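Local atomic coordinates of monovalent Na+/H+ antiporter subunit D (Dietzia sp. DQ12-45-1b, PDB entry 7D3U), a protein that probably takes part in the exchange of sodium ions for protons across the cell membrane as subunit D of the multi-subunit Mrp antiporter. Residues A[252-257]-A[310-315]; A[221-226]-A[276-281]. All blocks are in the same frame, centred on the assembly; numbering follows the deposited sequence.

Contact 1: residues A[252-257]-A[310-315]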
# COMPACT_ATOMS: atom_id res chain seq x y z
N ILE A 252 6.55 4.79 3.94
CA ILE A 252 6.43 5.62 5.13
C ILE A 252 6.10 4.75 6.33
O ILE A 252 6.60 4.97 7.44
CB ILE A 252 5.39 6.74 4.92
CG1 ILE A 252 5.94 7.82 3.99
CG2 ILE A 252 4.99 7.35 6.25
CD1 ILE A 252 7.40 8.11 4.18
N ALA A 253 5.25 3.74 6.13
CA ALA A 253 4.97 2.80 7.22
C ALA A 253 6.23 2.04 7.63
O ALA A 253 6.44 1.77 8.82
CB ALA A 253 3.86 1.84 6.81
N ILE A 254 7.07 1.67 6.66
CA ILE A 254 8.32 0.98 6.97
C ILE A 254 9.23 1.87 7.79
O ILE A 254 9.81 1.45 8.80
CB ILE A 254 9.02 0.51 5.68
CG1 ILE A 254 8.14 -0.44 4.88
CG2 ILE A 254 10.34 -0.15 6.02
CD1 ILE A 254 7.55 -1.54 5.69
N TYR A 255 9.40 3.12 7.35
CA TYR A 255 10.22 4.07 8.10
C TYR A 255 9.68 4.25 9.51
O TYR A 255 10.45 4.36 10.47
CB TYR A 255 10.28 5.41 7.37
CG TYR A 255 10.75 6.56 8.24
CD1 TYR A 255 12.10 6.82 8.40
CD2 TYR A 255 9.84 7.39 8.88
CE1 TYR A 255 12.54 7.86 9.19
CE2 TYR A 255 10.27 8.43 9.67
CZ TYR A 255 11.62 8.67 9.82
OH TYR A 255 12.05 9.71 10.60
N ALA A 256 8.36 4.29 9.66
CA ALA A 256 7.77 4.45 10.98
C ALA A 256 8.05 3.25 11.86
O ALA A 256 8.37 3.40 13.04
CB ALA A 256 6.27 4.68 10.87
N ILE A 257 7.92 2.04 11.31
CA ILE A 257 8.22 0.84 12.09
C ILE A 257 9.68 0.86 12.53
O ILE A 257 10.00 0.56 13.68
CB ILE A 257 7.89 -0.43 11.28
CG1 ILE A 257 6.38 -0.58 11.13
CG2 ILE A 257 8.48 -1.65 11.96
CD1 ILE A 257 5.96 -1.91 10.55
N TYR A 310 10.76 -8.34 2.90
CA TYR A 310 12.22 -8.32 2.82
C TYR A 310 12.80 -7.17 3.64
O TYR A 310 13.73 -7.35 4.43
CB TYR A 310 12.67 -8.19 1.37
CG TYR A 310 13.11 -9.48 0.72
CD1 TYR A 310 14.42 -9.92 0.83
CD2 TYR A 310 12.22 -10.24 -0.02
CE1 TYR A 310 14.83 -11.08 0.23
CE2 TYR A 310 12.62 -11.40 -0.63
CZ TYR A 310 13.92 -11.82 -0.50
OH TYR A 310 14.32 -12.99 -1.10
N ILE A 311 12.26 -5.96 3.45
CA ILE A 311 12.81 -4.78 4.11
C ILE A 311 12.64 -4.88 5.62
O ILE A 311 13.60 -4.72 6.38
CB ILE A 311 12.14 -3.50 3.56
CG1 ILE A 311 12.38 -3.38 2.06
CG2 ILE A 311 12.68 -2.29 4.27
CD1 ILE A 311 11.49 -2.36 1.41
N LEU A 312 11.41 -5.13 6.07
CA LEU A 312 11.14 -5.19 7.50
C LEU A 312 11.94 -6.28 8.20
O LEU A 312 12.13 -6.21 9.41
CB LEU A 312 9.65 -5.41 7.75
CG LEU A 312 8.82 -4.13 7.69
CD1 LEU A 312 7.34 -4.44 7.90
CD2 LEU A 312 9.31 -3.13 8.71
N LEU A 313 12.42 -7.28 7.45
CA LEU A 313 13.33 -8.25 8.05
C LEU A 313 14.59 -7.58 8.56
O LEU A 313 15.23 -8.09 9.49
CB LEU A 313 13.67 -9.33 7.03
CG LEU A 313 14.38 -10.57 7.56
CD1 LEU A 313 13.52 -11.25 8.61
CD2 LEU A 313 14.70 -11.52 6.43
N GLY A 314 14.97 -6.44 7.98
CA GLY A 314 16.14 -5.73 8.46
C GLY A 314 15.99 -5.22 9.88
O GLY A 314 16.99 -5.05 10.58
N VAL A 315 14.76 -4.97 10.32
CA VAL A 315 14.54 -4.56 11.70
C VAL A 315 14.34 -5.75 12.63
O VAL A 315 14.49 -5.61 13.85
CB VAL A 315 13.35 -3.59 11.82
CG1 VAL A 315 12.06 -4.25 11.39
CG2 VAL A 315 13.24 -3.06 13.24
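Leu-312 reaches across to Ile-254 and Ile-257, which stand one turn apart on helix 249-263, and its forked end is shared between them. The CD1 methyl of Ile-254 comes up against the branch point, 3.5 Å from Leu-312 CG, and the two side chains meet at a slant. Ile-257 runs at about a right angle to the same leucine, with its CG2 methyl 3.7 Å from Leu-312 CD2 and its CD1 3.9 Å from Leu-312 CD1. Leu-312 leaves its backbone at an angle to the opposing helix; CG lies beside the backbone N (chi1 -83°), and the outer methyls make the crossing. Ile-254 also uses its second branch: CG2, turned anti to the backbone N, meets Ile-311 CG2 at 3.6 Å, again with the side chains at about a right angle. Val-315 adds a looser touch near Ile-257. All of these residues are buried, and the interface is purely aliphatic. Around it, Leu-330 of helix 320-350 packs on Ile-254 and Ile-311, Leu-217 of helix 204-221 on Ile-257, and Phe-279 of helix 272-292 on Leu-312. The axes of segments 252-257 and 310-315, the latter on helix 296-316, run nearly parallel, 11° apart and 10.3 Å at closest approach, a side-by-side pairing within the transmembrane bundle related in Mrp subunits A and D and complex I antiporter-like subunits.

Contact 2: residues A[221-226]-A[276-281]. With LMT (dodecyl-beta-D-maltoside), chain M; LMT (dodecyl-beta-D-maltoside), chain O.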
# COMPACT_ATOMS: atom_id res chain seq x y z
N ALA A 221 1.63 -1.20 5.96
CA ALA A 221 2.74 -1.72 5.18
C ALA A 221 2.43 -3.05 4.50
O ALA A 221 3.25 -3.52 3.72
CB ALA A 221 3.97 -1.89 6.08
N ALA A 222 1.27 -3.65 4.79
CA ALA A 222 0.83 -4.88 4.15
C ALA A 222 1.79 -6.04 4.42
O ALA A 222 2.42 -6.59 3.52
CB ALA A 222 0.62 -4.68 2.64
N VAL A 223 1.90 -6.39 5.70
CA VAL A 223 2.61 -7.61 6.11
C VAL A 223 1.68 -8.79 5.88
O VAL A 223 0.51 -8.61 5.53
CB VAL A 223 3.07 -7.52 7.57
CG1 VAL A 223 4.00 -6.33 7.75
CG2 VAL A 223 1.88 -7.38 8.48
N VAL A 224 2.19 -10.01 6.07
CA VAL A 224 1.49 -11.19 5.55
C VAL A 224 0.10 -11.46 6.10
O VAL A 224 -0.73 -12.02 5.37
CB VAL A 224 2.37 -12.45 5.72
CG1 VAL A 224 2.75 -12.71 7.16
CG2 VAL A 224 1.64 -13.66 5.16
N PRO A 225 -0.23 -11.12 7.36
CA PRO A 225 -1.57 -11.50 7.84
C PRO A 225 -2.58 -10.52 7.27
O PRO A 225 -3.73 -10.90 7.02
CB PRO A 225 -1.49 -11.39 9.37
CG PRO A 225 -0.04 -11.34 9.68
CD PRO A 225 0.58 -10.66 8.51
N VAL A 226 -2.18 -9.27 7.03
CA VAL A 226 -3.05 -8.27 6.42
C VAL A 226 -2.33 -7.76 5.18
O VAL A 226 -1.58 -6.78 5.21
CB VAL A 226 -3.39 -7.14 7.39
CG1 VAL A 226 -4.37 -7.64 8.41
CG2 VAL A 226 -2.14 -6.66 8.12
N VAL A 276 10.89 -11.73 12.89
CA VAL A 276 11.47 -12.70 11.96
C VAL A 276 10.38 -13.58 11.36
O VAL A 276 10.31 -13.75 10.14
CB VAL A 276 12.54 -13.54 12.67
CG1 VAL A 276 12.95 -14.71 11.80
CG2 VAL A 276 13.75 -12.69 13.01
N VAL A 277 9.52 -14.13 12.21
CA VAL A 277 8.48 -15.05 11.74
C VAL A 277 7.54 -14.34 10.77
O VAL A 277 7.30 -14.81 9.65
CB VAL A 277 7.71 -15.65 12.93
CG1 VAL A 277 6.45 -16.33 12.44
CG2 VAL A 277 8.58 -16.62 13.68
N VAL A 278 6.98 -13.21 11.19
CA VAL A 278 5.97 -12.53 10.38
C VAL A 278 6.57 -12.05 9.07
O VAL A 278 5.95 -12.18 8.01
CB VAL A 278 5.35 -11.37 11.18
CG1 VAL A 278 4.55 -10.46 10.26
CG2 VAL A 278 4.47 -11.91 12.29
N PHE A 279 7.79 -11.53 9.09
CA PHE A 279 8.36 -10.97 7.87
C PHE A 279 8.87 -12.05 6.93
O PHE A 279 8.82 -11.87 5.71
CB PHE A 279 9.46 -9.98 8.22
CG PHE A 279 9.00 -8.85 9.10
CD1 PHE A 279 7.69 -8.41 9.04
CD2 PHE A 279 9.86 -8.24 9.99
CE1 PHE A 279 7.25 -7.38 9.85
CE2 PHE A 279 9.43 -7.21 10.80
CZ PHE A 279 8.12 -6.78 10.72
N SER A 280 9.32 -13.20 7.45
CA SER A 280 9.64 -14.31 6.56
C SER A 280 8.38 -14.88 5.94
O SER A 280 8.36 -15.20 4.74
CB SER A 280 10.40 -15.39 7.33
OG SER A 280 9.94 -15.49 8.67
N ALA A 281 7.31 -15.00 6.72
CA ALA A 281 6.03 -15.41 6.15
C ALA A 281 5.56 -14.42 5.10
O ALA A 281 4.95 -14.82 4.10
CB ALA A 281 4.98 -15.55 7.26
C1 LMT M . 2.20 -16.67 22.71
C2 LMT M . 2.60 -16.02 21.42
C3 LMT M . 1.51 -15.31 20.68
C4 LMT M . 2.07 -14.92 19.34
C5 LMT M . 1.12 -14.04 18.61
C6 LMT M . 1.58 -13.72 17.23
C7 LMT M . 0.69 -12.68 16.64
C8 LMT M . 1.29 -12.19 15.36
C9 LMT M . 0.74 -10.88 14.91
C10 LMT M . 1.22 -10.63 13.52
C11 LMT M . 1.19 -9.17 13.20
C12 LMT M . 1.50 -8.89 11.77
C1B LMT O . 9.01 -18.45 21.76
C2B LMT O . 9.03 -18.84 23.25
C3B LMT O . 8.47 -20.26 23.42
C4B LMT O . 6.98 -20.31 22.98
C5B LMT O . 6.80 -19.44 21.71
C6B LMT O . 5.91 -18.23 21.99
O1B LMT O . 10.23 -18.85 21.24
O2B LMT O . 10.33 -18.78 23.66
O3B LMT O . 8.66 -20.73 24.69
O4' LMT O . 6.61 -21.60 22.70
O5B LMT O . 8.00 -19.09 21.03
O6B LMT O . 5.30 -17.82 20.84
C1' LMT O . 13.13 -17.96 18.48
C2' LMT O . 13.30 -17.23 19.83
C3' LMT O . 12.32 -17.79 20.90
C4' LMT O . 10.89 -17.98 20.36
C5' LMT O . 11.05 -18.71 19.01
C6' LMT O . 9.76 -19.14 18.36
O1' LMT O . 13.82 -17.31 17.50
O2' LMT O . 14.58 -17.43 20.26
O3' LMT O . 12.30 -16.99 22.00
O5' LMT O . 11.77 -17.92 18.12
O6' LMT O . 10.05 -19.35 17.04
C1 LMT O . 14.16 -18.11 16.40
C2 LMT O . 13.18 -17.74 15.33
C3 LMT O . 13.07 -18.67 14.17
C4 LMT O . 11.83 -18.29 13.40
C5 LMT O . 11.82 -18.95 12.07
C6 LMT O . 10.65 -18.53 11.24
C7 LMT O . 10.85 -19.01 9.83
C8 LMT O . 9.53 -19.02 9.14
C9 LMT O . 9.56 -19.71 7.81
C10 LMT O . 8.36 -19.25 7.03
C11 LMT O . 7.08 -19.67 7.68
C12 LMT O . 5.93 -19.56 6.74
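Val-224 packs on the turn of helix 272-292 formed by Val-278 and Ala-281, and the direct meeting of the two segments is van der Waals packing, partly against backbone carbonyls. Its CG1 methyl, placed between the backbone N and the carbonyl carbon (chi1 58°), lies 3.6 Å from Ala-281 CB and 3.4 Å from the backbone O of Val-278, while CG2 rests 3.7 Å from Ala-281 O. Val-223 approaches the aromatic ring of Phe-279 at its edge, near the ring plane, with CG1 4.0 Å from CE1. Phe-279 sets out away from the loop, but its ring swings back to it. More loosely, Val-278 CG1 sits near both Val-223 CB and Pro-225 CD.

Polar support comes from just beyond the segments. Thr-282 OG1 is hydrogen-bonded both to the backbone N of Val-224 and to Val-278 O, so one hydroxyl joins the loop backbone to the helix. Before this, the chain leaves helix 204-221 through a Schellman motif, Ala-222 taking positive phi.

Detergent forms the third group. The alkyl end of the chain M dodecyl maltoside enters beside the contact, its C12 lying 3.6 Å from Pro-225 CG and 3.7 Å from Val-278 CG1. The chain O molecule runs along another part of helix 272-292, its C4 being 3.7 Å from Val-277 CG2. Val-573 and Val-576 of the neighbouring subunit A pack on Val-226 and Pro-225.

The chemistry is that of a break in a predicted membrane-spanning segment: methyls and a proline ring meet hydrocarbon, consistent with a place near the lipid at the border with subunit A, while a threonine hydroxyl takes the backbone N-H of Val-224 where the helix is interrupted.

Contact 1 lies deeper in the bundle, its centre about 12 Å from the centre of the chain against about 18 Å for contact 2. All its touching residues are buried; half of those of contact 2 are, the others being partly exposed. Detergent comes near Ile-257 too but lies along more of contact 2, which alone meets subunit A. Their centres are about 11 Å apart and they touch: Ala-221 CB is 3.6 Å from Ile-254 CD1 and 3.8 Å from Ala-253 CB. The two contacts unite consecutive helices 249-263, 272-292 and 296-316 with the end of helix 204-221. Contact 1 joins two helices by aliphatic packing alone, whereas contact 2 sets a loop on a helix, adding an aromatic edge and a nearby hydroxyl.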